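Local coordinates for DUF2235 domain-containing protein (Pseudomonas aeruginosa, PDB 4O5P) that probably hydrolyses membrane phospholipids as the effector Tle1 of a bacterial type VI secretion system, at residues A[229-243]-A[271-285]. Residues are numbered along the deposited sequence; the frame is centred on the assembly and turned at random.
Sequences MRLYIYGFSRGAAEA and PISIEFLGLFDTVAA
Backbone hydrogen bonds zip strand 229-236 to strands 271-274 and 276-280 in parallel, from Met229 N to Pro271 O (2.8 Å) through to Ser237 N and Phe280 O (3.0 Å). At the break, Glu275, a beta bulge shifts the register by one: Leu231 O meets both Glu275 N and Phe276 N, each weakly. Among the side chains, Arg230 bends at chi2 (-63°) and brings NH1 to Ser273 OG (2.9 Å), while its NE pairs with Asp37. Glu275 runs beside the ring of Tyr232, its CB 3.4 Å from CE2. On the face of Arg230 and Tyr232, the Tyr234 and Phe276 side chains are set nearly perpendicular, Tyr234 CE1 3.8 Å from Phe276 CE2. On the other face, Ile233 packs on Leu277, and Ala240 and Ala243 of helix 238-243 close over Leu279. Beyond the strands, Arg238 reaches out straight and holds Ala285 O with both NE (2.7 Å) and NH2; Val283 CG1 rests on its guanidinium plane. Ser237 O accepts from Ala241 N and, from above the carbonyl plane, Val283 N, tying the loop to the first helical turn. Ser237 occupies a strained strand-to-helix turn (phi 67°, psi -128°) between Gly235 and Gly239; its OG bonds His379 NE2 and Asp281 OD2 bonds His379 ND1, consistent with the GxSxG nucleophile elbow and Ser-His-Asp catalytic triad of an alpha/beta-hydrolase.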
HETATM    1  N   MSE A 229     -25.309   1.791   9.920  1.00 18.70           N
HETATM    2  CA  MSE A 229     -24.294   1.218   9.069  1.00 19.26           C
HETATM    3  C   MSE A 229     -22.981   1.172   9.808  1.00 16.86           C
HETATM    4  O   MSE A 229     -22.481   2.195  10.260  1.00 16.39           O
HETATM    5  CB  MSE A 229     -24.164   2.031   7.797  1.00 16.74           C
HETATM    6  CG  MSE A 229     -25.351   1.773   6.916  1.00 19.87           C
HETATM    7 SE   MSE A 229     -25.311   2.476   5.174  0.56 31.40          SE
HETATM    8  CE  MSE A 229     -23.410   2.224   4.659  1.00 15.20           C
ATOM      9  N   ARG A 230     -22.434  -0.035   9.914  1.00 18.28           N
ATOM     10  CA  ARG A 230     -21.252  -0.297  10.714  1.00 17.79           C
ATOM     11  C   ARG A 230     -20.206  -0.932   9.812  1.00 18.14           C
ATOM     12  O   ARG A 230     -20.478  -1.958   9.177  1.00 14.88           O
ATOM     13  CB  ARG A 230     -21.618  -1.242  11.852  1.00 19.63           C
ATOM     14  CG  ARG A 230     -22.801  -0.765  12.683  1.00 19.64           C
ATOM     15  CD  ARG A 230     -22.476   0.538  13.361  1.00 23.72           C
ATOM     16  NE  ARG A 230     -23.588   1.082  14.143  1.00 22.54           N
ATOM     17  CZ  ARG A 230     -23.637   2.340  14.573  1.00 23.11           C
ATOM     18  NH1 ARG A 230     -22.638   3.178  14.302  1.00 21.33           N
ATOM     19  NH2 ARG A 230     -24.674   2.764  15.279  1.00 27.77           N
ATOM     20  N   LEU A 231     -19.020  -0.319   9.747  1.00 18.91           N
ATOM     21  CA  LEU A 231     -18.012  -0.701   8.751  1.00 19.96           C
ATOM     22  C   LEU A 231     -16.793  -1.379   9.378  1.00 18.99           C
ATOM     23  O   LEU A 231     -16.320  -0.970  10.428  1.00 17.18           O
ATOM     24  CB  LEU A 231     -17.534   0.517   7.954  1.00 16.63           C
ATOM     25  CG  LEU A 231     -18.532   1.275   7.073  1.00 20.16           C
ATOM     26  CD1 LEU A 231     -17.821   2.134   6.067  1.00 16.90           C
ATOM     27  CD2 LEU A 231     -19.452   0.334   6.371  1.00 22.44           C
ATOM     28  N   TYR A 232     -16.305  -2.420   8.715  1.00 18.45           N
ATOM     29  CA  TYR A 232     -15.084  -3.121   9.087  1.00 18.09           C
ATOM     30  C   TYR A 232     -14.229  -3.095   7.828  1.00 19.15           C
ATOM     31  O   TYR A 232     -14.650  -3.586   6.772  1.00 15.74           O
ATOM     32  CB  TYR A 232     -15.412  -4.548   9.548  1.00 18.26           C
ATOM     33  CG  TYR A 232     -16.598  -4.539  10.489  1.00 19.30           C
ATOM     34  CD1 TYR A 232     -17.899  -4.549   9.989  1.00 19.56           C
ATOM     35  CD2 TYR A 232     -16.423  -4.457  11.863  1.00 17.06           C
ATOM     36  CE1 TYR A 232     -18.986  -4.501  10.830  1.00 21.94           C
ATOM     37  CE2 TYR A 232     -17.518  -4.406  12.716  1.00 22.22           C
ATOM     38  CZ  TYR A 232     -18.789  -4.434  12.191  1.00 20.92           C
ATOM     39  OH  TYR A 232     -19.885  -4.385  13.022  1.00 24.32           O
ATOM     40  N   ILE A 233     -13.052  -2.474   7.928  1.00 18.75           N
ATOM     41  CA  ILE A 233     -12.254  -2.124   6.747  1.00 17.66           C
ATOM     42  C   ILE A 233     -10.835  -2.664   6.916  1.00 17.19           C
ATOM     43  O   ILE A 233     -10.203  -2.393   7.931  1.00 16.78           O
ATOM     44  CB  ILE A 233     -12.141  -0.578   6.582  1.00 15.79           C
ATOM     45  CG1 ILE A 233     -13.515   0.116   6.672  1.00 19.57           C
ATOM     46  CG2 ILE A 233     -11.427  -0.215   5.283  1.00 16.18           C
ATOM     47  CD1 ILE A 233     -14.393  -0.047   5.461  1.00 15.06           C
ATOM     48  N   TYR A 234     -10.337  -3.421   5.939  1.00 14.67           N
ATOM     49  CA  TYR A 234      -8.986  -3.975   6.018  1.00 13.29           C
ATOM     50  C   TYR A 234      -8.201  -3.462   4.809  1.00 16.41           C
ATOM     51  O   TYR A 234      -8.737  -3.424   3.704  1.00 13.01           O
ATOM     52  CB  TYR A 234      -9.014  -5.520   6.007  1.00 15.70           C
ATOM     53  CG  TYR A 234      -9.971  -6.150   7.013  1.00 17.24           C
ATOM     54  CD1 TYR A 234      -9.788  -5.982   8.378  1.00 20.56           C
ATOM     55  CD2 TYR A 234     -11.046  -6.921   6.584  1.00 22.28           C
ATOM     56  CE1 TYR A 234     -10.659  -6.552   9.296  1.00 15.71           C
ATOM     57  CE2 TYR A 234     -11.920  -7.502   7.490  1.00 22.03           C
ATOM     58  CZ  TYR A 234     -11.718  -7.317   8.839  1.00 17.92           C
ATOM     59  OH  TYR A 234     -12.595  -7.881   9.731  1.00 15.93           O
ATOM     60  N   GLY A 235      -6.942  -3.065   5.007  1.00 12.72           N
ATOM     61  CA  GLY A 235      -6.137  -2.613   3.884  1.00 10.98           C
ATOM     62  C   GLY A 235      -4.683  -3.035   4.028  1.00 13.67           C
ATOM     63  O   GLY A 235      -4.178  -3.133   5.148  1.00 14.58           O
ATOM     64  N   PHE A 236      -4.011  -3.285   2.911  1.00 12.13           N
ATOM     65  CA  PHE A 236      -2.555  -3.557   2.987  1.00 14.80           C
ATOM     66  C   PHE A 236      -1.842  -2.715   1.943  1.00 12.14           C
ATOM     67  O   PHE A 236      -2.321  -2.606   0.809  1.00 13.80           O
ATOM     68  CB  PHE A 236      -2.294  -5.075   2.827  1.00 11.81           C
ATOM     69  CG  PHE A 236      -0.879  -5.467   2.425  1.00 16.85           C
ATOM     70  CD1 PHE A 236       0.258  -4.869   2.988  1.00 12.04           C
ATOM     71  CD2 PHE A 236      -0.701  -6.492   1.501  1.00 15.45           C
ATOM     72  CE1 PHE A 236       1.540  -5.277   2.594  1.00 14.02           C
ATOM     73  CE2 PHE A 236       0.575  -6.912   1.117  1.00 15.94           C
ATOM     74  CZ  PHE A 236       1.692  -6.303   1.656  1.00 12.65           C
ATOM     75  N   SER A 237      -0.725  -2.089   2.326  1.00 13.36           N
ATOM     76  CA  SER A 237       0.142  -1.389   1.354  1.00 13.67           C
ATOM     77  C   SER A 237      -0.574  -0.177   0.775  1.00 11.37           C
ATOM     78  O   SER A 237      -1.095   0.641   1.512  1.00 12.89           O
ATOM     79  CB  SER A 237       0.584  -2.334   0.233  1.00 12.65           C
ATOM     80  OG  SER A 237       1.649  -1.766  -0.548  1.00 14.86           O
ATOM     81  N   ARG A 238      -0.628  -0.062  -0.546  1.00 12.42           N
ATOM     82  CA  ARG A 238      -1.390   1.025  -1.119  1.00 13.99           C
ATOM     83  C   ARG A 238      -2.870   0.854  -0.825  1.00 13.68           C
ATOM     84  O   ARG A 238      -3.637   1.814  -0.885  1.00 14.25           O
ATOM     85  CB  ARG A 238      -1.097   1.184  -2.615  1.00 16.25           C
ATOM     86  CG  ARG A 238       0.268   1.803  -2.805  1.00 18.55           C
ATOM     87  CD  ARG A 238       0.806   1.681  -4.194  1.00 21.67           C
ATOM     88  NE  ARG A 238       2.050   2.428  -4.303  1.00 19.84           N
ATOM     89  CZ  ARG A 238       3.263   1.887  -4.215  1.00 23.33           C
ATOM     90  NH1 ARG A 238       3.412   0.580  -4.008  1.00 19.14           N
ATOM     91  NH2 ARG A 238       4.329   2.660  -4.337  1.00 19.62           N
ATOM     92  N   GLY A 239      -3.267  -0.353  -0.448  1.00 13.36           N
ATOM     93  CA  GLY A 239      -4.667  -0.599  -0.140  1.00 13.60           C
ATOM     94  C   GLY A 239      -4.950  -0.106   1.277  1.00 15.25           C
ATOM     95  O   GLY A 239      -6.070   0.260   1.608  1.00 15.14           O
ATOM     96  N   ALA A 240      -3.914  -0.081   2.111  1.00 12.65           N
ATOM     97  CA  ALA A 240      -4.020   0.548   3.426  1.00 13.60           C
ATOM     98  C   ALA A 240      -4.086   2.069   3.267  1.00 12.79           C
ATOM     99  O   ALA A 240      -4.861   2.751   3.950  1.00 13.47           O
ATOM    100  CB  ALA A 240      -2.843   0.140   4.318  1.00 11.06           C
ATOM    101  N   ALA A 241      -3.273   2.604   2.359  1.00 14.41           N
ATOM    102  CA  ALA A 241      -3.383   4.024   2.010  1.00 13.41           C
ATOM    103  C   ALA A 241      -4.797   4.356   1.538  1.00 16.04           C
ATOM    104  O   ALA A 241      -5.386   5.375   1.953  1.00 16.36           O
ATOM    105  CB  ALA A 241      -2.366   4.400   0.942  1.00 15.38           C
ATOM    106  N   GLU A 242      -5.332   3.500   0.660  1.00 14.68           N
ATOM    107  CA  GLU A 242      -6.682   3.663   0.150  1.00 16.75           C
ATOM    108  C   GLU A 242      -7.703   3.598   1.269  1.00 14.62           C
ATOM    109  O   GLU A 242      -8.661   4.347   1.260  1.00 14.75           O
ATOM    110  CB  GLU A 242      -7.010   2.601  -0.891  1.00 16.48           C
ATOM    111  CG  GLU A 242      -6.328   2.791  -2.251  1.00 15.42           C
ATOM    112  CD  GLU A 242      -6.132   1.465  -2.929  1.00 15.46           C
ATOM    113  OE1 GLU A 242      -7.007   0.593  -2.745  1.00 18.44           O
ATOM    114  OE2 GLU A 242      -5.108   1.271  -3.619  1.00 16.80           O
ATOM    115  N   ALA A 243      -7.514   2.696   2.225  1.00 16.50           N
ATOM    116  CA  ALA A 243      -8.459   2.600   3.348  1.00 16.61           C
ATOM    117  C   ALA A 243      -8.467   3.881   4.163  1.00 15.00           C
ATOM    118  O   ALA A 243      -9.523   4.348   4.613  1.00 17.13           O
ATOM    119  CB  ALA A 243      -8.136   1.433   4.224  1.00 12.28           C
ATOM    120  N   PRO A 271     -27.169   6.473  10.973  1.00 23.71           N
ATOM    121  CA  PRO A 271     -25.889   6.574  11.682  1.00 21.73           C
ATOM    122  C   PRO A 271     -24.879   5.671  11.003  1.00 19.32           C
ATOM    123  O   PRO A 271     -25.252   4.563  10.579  1.00 20.03           O
ATOM    124  CB  PRO A 271     -26.214   6.009  13.075  1.00 22.59           C
ATOM    125  CG  PRO A 271     -27.677   6.245  13.249  1.00 20.54           C
ATOM    126  CD  PRO A 271     -28.277   6.090  11.872  1.00 23.20           C
ATOM    127  N   ILE A 272     -23.635   6.133  10.891  1.00 20.77           N
ATOM    128  CA  ILE A 272     -22.575   5.345  10.270  1.00 16.00           C
ATOM    129  C   ILE A 272     -21.296   5.475  11.071  1.00 16.52           C
ATOM    130  O   ILE A 272     -20.941   6.563  11.550  1.00 19.09           O
ATOM    131  CB  ILE A 272     -22.325   5.771   8.790  1.00 18.59           C
ATOM    132  CG1 ILE A 272     -21.323   4.832   8.103  1.00 16.43           C
ATOM    133  CG2 ILE A 272     -21.886   7.243   8.698  1.00 15.64           C
ATOM    134  CD1 ILE A 272     -21.187   5.102   6.602  1.00 15.97           C
ATOM    135  N   SER A 273     -20.593   4.358  11.218  1.00 17.58           N
ATOM    136  CA  SER A 273     -19.308   4.374  11.902  1.00 20.21           C
ATOM    137  C   SER A 273     -18.380   3.331  11.299  1.00 16.48           C
ATOM    138  O   SER A 273     -18.836   2.326  10.773  1.00 17.89           O
ATOM    139  CB  SER A 273     -19.530   4.065  13.378  1.00 16.61           C
ATOM    140  OG  SER A 273     -19.915   2.709  13.546  1.00 19.32           O
ATOM    141  N   ILE A 274     -17.077   3.584  11.367  1.00 21.70           N
ATOM    142  CA  ILE A 274     -16.091   2.542  11.110  1.00 16.54           C
ATOM    143  C   ILE A 274     -15.774   1.873  12.452  1.00 17.41           C
ATOM    144  O   ILE A 274     -15.037   2.416  13.263  1.00 19.85           O
ATOM    145  CB  ILE A 274     -14.810   3.102  10.443  1.00 17.94           C
ATOM    146  CG1 ILE A 274     -15.118   3.584   9.016  1.00 21.78           C
ATOM    147  CG2 ILE A 274     -13.710   2.031  10.417  1.00 17.09           C
ATOM    148  CD1 ILE A 274     -13.942   4.287   8.304  1.00 19.19           C
ATOM    149  N   GLU A 275     -16.371   0.713  12.694  1.00 17.68           N
ATOM    150  CA  GLU A 275     -16.156  -0.051  13.925  1.00 17.48           C
ATOM    151  C   GLU A 275     -14.712  -0.545  14.028  1.00 21.16           C
ATOM    152  O   GLU A 275     -14.185  -0.710  15.140  1.00 15.20           O
ATOM    153  CB  GLU A 275     -17.085  -1.262  13.944  1.00 20.15           C
ATOM    154  CG  GLU A 275     -18.572  -0.936  14.027  1.00 19.90           C
ATOM    155  CD  GLU A 275     -18.910  -0.154  15.269  1.00 21.50           C
ATOM    156  OE1 GLU A 275     -18.760  -0.709  16.377  1.00 22.92           O
ATOM    157  OE2 GLU A 275     -19.297   1.032  15.139  1.00 24.02           O
ATOM    158  N   PHE A 276     -14.076  -0.787  12.875  1.00 16.55           N
ATOM    159  CA  PHE A 276     -12.703  -1.305  12.873  1.00 17.51           C
ATOM    160  C   PHE A 276     -11.951  -0.987  11.571  1.00 19.64           C
ATOM    161  O   PHE A 276     -12.440  -1.256  10.478  1.00 17.68           O
ATOM    162  CB  PHE A 276     -12.705  -2.822  13.112  1.00 18.86           C
ATOM    163  CG  PHE A 276     -11.319  -3.424  13.250  1.00 22.02           C
ATOM    164  CD1 PHE A 276     -10.676  -3.447  14.489  1.00 21.41           C
ATOM    165  CD2 PHE A 276     -10.662  -3.956  12.145  1.00 18.43           C
ATOM    166  CE1 PHE A 276      -9.393  -3.997  14.621  1.00 20.82           C
ATOM    167  CE2 PHE A 276      -9.389  -4.500  12.259  1.00 17.07           C
ATOM    168  CZ  PHE A 276      -8.754  -4.525  13.497  1.00 19.76           C
ATOM    169  N   LEU A 277     -10.761  -0.413  11.705  1.00 17.43           N
ATOM    170  CA  LEU A 277      -9.905  -0.141  10.562  1.00 17.80           C
ATOM    171  C   LEU A 277      -8.594  -0.914  10.782  1.00 15.02           C
ATOM    172  O   LEU A 277      -7.824  -0.604  11.702  1.00 16.79           O
ATOM    173  CB  LEU A 277      -9.647   1.367  10.463  1.00 14.65           C
ATOM    174  CG  LEU A 277      -8.792   1.934   9.333  1.00 15.51           C
ATOM    175  CD1 LEU A 277      -9.468   1.678   7.975  1.00 13.57           C
ATOM    176  CD2 LEU A 277      -8.590   3.423   9.582  1.00 15.90           C
ATOM    177  N   GLY A 278      -8.372  -1.956   9.988  1.00 15.21           N
ATOM    178  CA  GLY A 278      -7.187  -2.790  10.165  1.00 17.16           C
ATOM    179  C   GLY A 278      -6.218  -2.621   9.011  1.00 15.18           C
ATOM    180  O   GLY A 278      -6.557  -2.916   7.866  1.00 13.48           O
ATOM    181  N   LEU A 279      -5.001  -2.180   9.320  1.00 14.83           N
ATOM    182  CA  LEU A 279      -4.031  -1.814   8.297  1.00 14.62           C
ATOM    183  C   LEU A 279      -2.702  -2.569   8.421  1.00 13.52           C
ATOM    184  O   LEU A 279      -2.145  -2.720   9.514  1.00 13.12           O
ATOM    185  CB  LEU A 279      -3.752  -0.318   8.355  1.00 13.93           C
ATOM    186  CG  LEU A 279      -4.949   0.614   8.461  1.00 15.73           C
ATOM    187  CD1 LEU A 279      -4.441   2.009   8.798  1.00 15.53           C
ATOM    188  CD2 LEU A 279      -5.749   0.593   7.170  1.00 12.64           C
ATOM    189  N   PHE A 280      -2.207  -3.057   7.290  1.00 14.34           N
ATOM    190  CA  PHE A 280      -0.908  -3.708   7.245  1.00 15.65           C
ATOM    191  C   PHE A 280       0.027  -2.782   6.473  1.00 13.12           C
ATOM    192  O   PHE A 280      -0.199  -2.562   5.270  1.00 13.11           O
ATOM    193  CB  PHE A 280      -0.992  -5.033   6.473  1.00 14.08           C
ATOM    194  CG  PHE A 280      -1.877  -6.081   7.104  1.00 15.20           C
ATOM    195  CD1 PHE A 280      -1.337  -7.020   7.981  1.00 15.56           C
ATOM    196  CD2 PHE A 280      -3.225  -6.169   6.778  1.00 13.34           C
ATOM    197  CE1 PHE A 280      -2.122  -8.008   8.541  1.00 15.28           C
ATOM    198  CE2 PHE A 280      -4.027  -7.166   7.334  1.00 17.43           C
ATOM    199  CZ  PHE A 280      -3.477  -8.087   8.223  1.00 16.05           C
ATOM    200  N   ASP A 281       1.028  -2.218   7.158  1.00 12.10           N
ATOM    201  CA  ASP A 281       2.173  -1.539   6.505  1.00 12.17           C
ATOM    202  C   ASP A 281       1.774  -0.575   5.405  1.00 12.04           C
ATOM    203  O   ASP A 281       2.018  -0.853   4.235  1.00 13.45           O
ATOM    204  CB  ASP A 281       3.146  -2.582   5.930  1.00 13.56           C
ATOM    205  CG  ASP A 281       4.579  -2.108   5.917  1.00 11.56           C
ATOM    206  OD1 ASP A 281       5.051  -1.622   6.962  1.00 12.42           O
ATOM    207  OD2 ASP A 281       5.252  -2.219   4.866  1.00 14.76           O
ATOM    208  N   THR A 282       1.153   0.549   5.785  1.00 12.77           N
ATOM    209  CA  THR A 282       0.655   1.538   4.834  1.00 13.97           C
ATOM    210  C   THR A 282       1.745   2.118   3.939  1.00 13.84           C
ATOM    211  O   THR A 282       2.748   2.621   4.444  1.00 14.18           O
ATOM    212  CB  THR A 282       0.042   2.733   5.565  1.00 12.25           C
ATOM    213  OG1 THR A 282      -0.986   2.276   6.442  1.00 14.90           O
ATOM    214  CG2 THR A 282      -0.530   3.745   4.572  1.00 14.06           C
ATOM    215  N   VAL A 283       1.534   2.063   2.621  1.00 14.81           N
ATOM    216  CA  VAL A 283       2.443   2.703   1.662  1.00 15.37           C
ATOM    217  C   VAL A 283       1.626   3.552   0.711  1.00 14.80           C
ATOM    218  O   VAL A 283       0.752   3.037   0.035  1.00 15.61           O
ATOM    219  CB  VAL A 283       3.239   1.675   0.844  1.00 13.42           C
ATOM    220  CG1 VAL A 283       4.020   2.382  -0.283  1.00 13.79           C
ATOM    221  CG2 VAL A 283       4.172   0.873   1.759  1.00 11.11           C
ATOM    222  N   ALA A 284       1.893   4.854   0.666  1.00 14.29           N
ATOM    223  CA  ALA A 284       1.013   5.783  -0.049  1.00 15.29           C
ATOM    224  C   ALA A 284       1.705   6.366  -1.263  1.00 16.47           C
ATOM    225  O   ALA A 284       1.204   7.317  -1.887  1.00 15.53           O
ATOM    226  CB  ALA A 284       0.553   6.903   0.884  1.00 15.09           C
ATOM    227  N   ALA A 285       2.839   5.768  -1.609  1.00 13.60           N
ATOM    228  CA  ALA A 285       3.757   6.348  -2.587  1.00 18.11           C
ATOM    229  C   ALA A 285       3.284   6.134  -3.998  1.00 17.45           C
ATOM    230  O   ALA A 285       2.722   5.083  -4.320  1.00 20.55           O
ATOM    231  CB  ALA A 285       5.169   5.737  -2.433  1.00 15.08           C
TER